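Local coordinates for protein putative methylase (Clostridium difficile, PDB 3LDU) that probably methylates guanine bases of ribosomal RNA and binds GTP, at residues 19-24 against 57-62. Sequence-based numbering, arbitrary orientation.
Sequences KMLARE and RCAERV
Glu24, on helix 18-27 of the RlmL ferredoxin-like domain, reaches across to the backbone at Arg57 and Cys58, in the loop between helix 48-55 and strand 63-70. Its CB leaves the helix toward the loop, and CG stands anti to the carbonyl carbon (chi1 -71°); from there the chain runs extended and delivers CD 3.4 Å from Arg57 N. The carboxylate then forks. OE1 accepts the amide of Arg57 through its syn lone pair, N to OE1 2.8 Å and nearly straight at 166°, and also bonds the hydroxyl of Tyr189 on helix 181-189, a helix that packs against the loop. OE2 takes the amide of Cys58, N to OE2 2.8 Å, on its syn side but more bent and somewhat out of the carboxylate plane. Glutamate suits this place because one flat group satisfies two successive buried N-H groups, and both bonds together should limit its rotation. The guanidinium of Arg57 goes elsewhere, NH1 bonding the carbonyl of Met220. Cys58 and Ala59 have short side chains that fit against Met20, a selenomethionine, and Leu21: Cys58 SG lies 4.2 Å from Met20 CB. The buried Ala59 N, 3.9 Å from Leu21 CD1, has no hydrogen-bond partner.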
ATOM      1  N   LYS A  19       6.541   7.953  -5.630  1.00 21.99           N
ATOM      2  CA  LYS A  19       7.815   7.566  -6.234  1.00 21.57           C
ATOM      3  C   LYS A  19       8.100   6.069  -6.074  1.00 21.92           C
ATOM      4  O   LYS A  19       8.570   5.420  -7.007  1.00 23.03           O
ATOM      5  CB  LYS A  19       8.966   8.373  -5.618  1.00 26.70           C
ATOM      6  CG  LYS A  19       9.743   9.203  -6.611  1.00 52.70           C
ATOM      7  CD  LYS A  19       8.890  10.316  -7.186  1.00 59.61           C
ATOM      8  CE  LYS A  19       9.723  11.571  -7.400  1.00 64.37           C
ATOM      9  NZ  LYS A  19      10.333  12.037  -6.120  1.00 66.66           N
HETATM   10  N   MSE A  20       7.829   5.524  -4.886  1.00 20.79           N
HETATM   11  CA  MSE A  20       8.047   4.103  -4.649  0.50 19.58           C
HETATM   12  C   MSE A  20       7.091   3.277  -5.485  1.00 17.38           C
HETATM   13  O   MSE A  20       7.493   2.284  -6.075  1.00 21.70           O
HETATM   14  CB  MSE A  20       7.854   3.734  -3.183  0.50 16.46           C
HETATM   15  CG  MSE A  20       8.954   4.239  -2.284  0.50 18.52           C
HETATM   16 SE   MSE A  20       8.741   6.101  -1.826  0.50 30.99          SE
HETATM   17  CE  MSE A  20       7.260   6.761  -2.843  0.50 64.62           C
ATOM     18  N   LEU A  21       5.828   3.686  -5.521  1.00 19.15           N
ATOM     19  CA  LEU A  21       4.822   2.960  -6.325  1.00 19.70           C
ATOM     20  C   LEU A  21       5.165   3.013  -7.817  1.00 20.83           C
ATOM     21  O   LEU A  21       5.054   2.020  -8.530  1.00 17.65           O
ATOM     22  CB  LEU A  21       3.428   3.532  -6.091  1.00 18.85           C
ATOM     23  CG  LEU A  21       2.261   2.893  -6.873  1.00 23.73           C
ATOM     24  CD1 LEU A  21       2.282   1.356  -6.784  1.00 23.57           C
ATOM     25  CD2 LEU A  21       0.961   3.431  -6.341  1.00 21.19           C
ATOM     26  N   ALA A  22       5.591   4.176  -8.291  1.00 20.19           N
ATOM     27  CA  ALA A  22       5.951   4.314  -9.695  1.00 23.97           C
ATOM     28  C   ALA A  22       7.112   3.390 -10.047  1.00 22.23           C
ATOM     29  O   ALA A  22       7.139   2.782 -11.125  1.00 26.41           O
ATOM     30  CB  ALA A  22       6.296   5.761 -10.020  1.00 25.12           C
ATOM     31  N   ARG A  23       8.059   3.270  -9.124  1.00 21.11           N
ATOM     32  CA  ARG A  23       9.217   2.421  -9.325  1.00 23.54           C
ATOM     33  C   ARG A  23       8.775   0.953  -9.434  1.00 21.76           C
ATOM     34  O   ARG A  23       9.271   0.211 -10.283  1.00 20.56           O
ATOM     35  CB  ARG A  23      10.180   2.624  -8.154  1.00 24.80           C
ATOM     36  CG  ARG A  23      11.454   1.845  -8.199  1.00 30.17           C
ATOM     37  CD  ARG A  23      12.258   2.184  -6.946  1.00 31.90           C
ATOM     38  NE  ARG A  23      12.559   3.615  -6.857  1.00 36.71           N
ATOM     39  CZ  ARG A  23      13.011   4.220  -5.755  1.00 44.47           C
ATOM     40  NH1 ARG A  23      13.187   3.528  -4.637  1.00 41.90           N
ATOM     41  NH2 ARG A  23      13.268   5.523  -5.765  1.00 40.01           N
ATOM     42  N   GLU A  24       7.839   0.546  -8.578  1.00 20.49           N
ATOM     43  CA  GLU A  24       7.322  -0.829  -8.603  1.00 20.14           C
ATOM     44  C   GLU A  24       6.636  -1.128  -9.940  1.00 18.94           C
ATOM     45  O   GLU A  24       6.807  -2.202 -10.519  1.00 20.21           O
ATOM     46  CB  GLU A  24       6.265  -1.028  -7.515  1.00 21.54           C
ATOM     47  CG  GLU A  24       6.765  -1.057  -6.082  1.00 22.03           C
ATOM     48  CD  GLU A  24       5.681  -1.600  -5.158  1.00 20.84           C
ATOM     49  OE1 GLU A  24       5.769  -2.785  -4.786  1.00 22.34           O
ATOM     50  OE2 GLU A  24       4.715  -0.867  -4.858  1.00 22.26           O
ATOM     51  N   ARG A  57       3.346  -3.578  -3.749  1.00 18.09           N
ATOM     52  CA  ARG A  57       3.375  -3.499  -2.286  1.00 18.19           C
ATOM     53  C   ARG A  57       2.969  -2.137  -1.749  1.00 18.85           C
ATOM     54  O   ARG A  57       2.610  -2.021  -0.582  1.00 22.53           O
ATOM     55  CB  ARG A  57       4.775  -3.829  -1.761  1.00 16.58           C
ATOM     56  CG  ARG A  57       5.339  -5.118  -2.306  1.00 19.60           C
ATOM     57  CD  ARG A  57       6.686  -5.456  -1.702  1.00 24.09           C
ATOM     58  NE  ARG A  57       7.351  -6.521  -2.452  1.00 23.67           N
ATOM     59  CZ  ARG A  57       7.268  -7.806  -2.146  1.00 20.87           C
ATOM     60  NH1 ARG A  57       6.541  -8.200  -1.096  1.00 23.62           N
ATOM     61  NH2 ARG A  57       7.896  -8.700  -2.895  1.00 23.91           N
ATOM     62  N   CYS A  58       3.015  -1.111  -2.600  1.00 17.30           N
ATOM     63  CA  CYS A  58       2.714   0.256  -2.157  1.00 17.23           C
ATOM     64  C   CYS A  58       1.389   0.819  -2.674  1.00 20.32           C
ATOM     65  O   CYS A  58       1.024   1.950  -2.374  1.00 22.98           O
ATOM     66  CB  CYS A  58       3.871   1.182  -2.520  1.00 22.51           C
ATOM     67  SG  CYS A  58       5.398   0.742  -1.623  1.00 23.95           S
ATOM     68  N   ALA A  59       0.674   0.020  -3.463  1.00 20.01           N
ATOM     69  CA  ALA A  59      -0.636   0.420  -3.968  1.00 22.99           C
ATOM     70  C   ALA A  59      -1.708   0.096  -2.946  1.00 18.63           C
ATOM     71  O   ALA A  59      -1.680  -0.970  -2.341  1.00 18.51           O
ATOM     72  CB  ALA A  59      -0.940  -0.324  -5.280  1.00 18.18           C
ATOM     73  N   GLU A  60      -2.677   0.989  -2.771  1.00 16.91           N
ATOM     74  CA  GLU A  60      -3.774   0.686  -1.855  1.00 19.74           C
ATOM     75  C   GLU A  60      -4.835  -0.154  -2.554  1.00 23.73           C
ATOM     76  O   GLU A  60      -5.620  -0.831  -1.898  1.00 23.18           O
ATOM     77  CB  GLU A  60      -4.418   1.958  -1.310  1.00 20.80           C
ATOM     78  CG  GLU A  60      -3.471   2.830  -0.517  1.00 23.79           C
ATOM     79  CD  GLU A  60      -2.933   2.136   0.724  1.00 29.03           C
ATOM     80  OE1 GLU A  60      -3.710   1.438   1.413  1.00 23.41           O
ATOM     81  OE2 GLU A  60      -1.730   2.315   1.018  1.00 33.85           O
ATOM     82  N   ARG A  61      -4.851  -0.080  -3.884  1.00 21.04           N
ATOM     83  CA  ARG A  61      -5.701  -0.946  -4.689  0.50 23.88           C
ATOM     84  C   ARG A  61      -5.434  -0.703  -6.161  1.00 19.86           C
ATOM     85  O   ARG A  61      -4.558   0.085  -6.521  1.00 21.19           O
ATOM     86  CB  ARG A  61      -7.189  -0.799  -4.346  0.50 26.77           C
ATOM     87  CG  ARG A  61      -7.707   0.621  -4.379  0.50 22.61           C
ATOM     88  CD  ARG A  61      -9.204   0.656  -4.108  0.50 32.22           C
ATOM     89  NE  ARG A  61      -9.545   0.194  -2.763  0.50 32.08           N
ATOM     90  CZ  ARG A  61      -9.995  -1.023  -2.479  0.50 31.62           C
ATOM     91  NH1 ARG A  61     -10.286  -1.350  -1.224  0.50 27.90           N
ATOM     92  NH2 ARG A  61     -10.152  -1.913  -3.448  0.50 20.26           N
ATOM     93  N   VAL A  62      -6.090  -1.491  -7.005  1.00 18.89           N
ATOM     94  CA  VAL A  62      -5.839  -1.424  -8.434  1.00 18.46           C
ATOM     95  C   VAL A  62      -7.180  -1.227  -9.122  1.00 20.37           C
ATOM     96  O   VAL A  62      -8.060  -2.085  -9.019  1.00 20.21           O
ATOM     97  CB  VAL A  62      -5.175  -2.709  -8.957  1.00 17.50           C
ATOM     98  CG1 VAL A  62      -5.044  -2.657 -10.496  1.00 24.50           C
ATOM     99  CG2 VAL A  62      -3.816  -2.917  -8.285  1.00 20.74           C
TER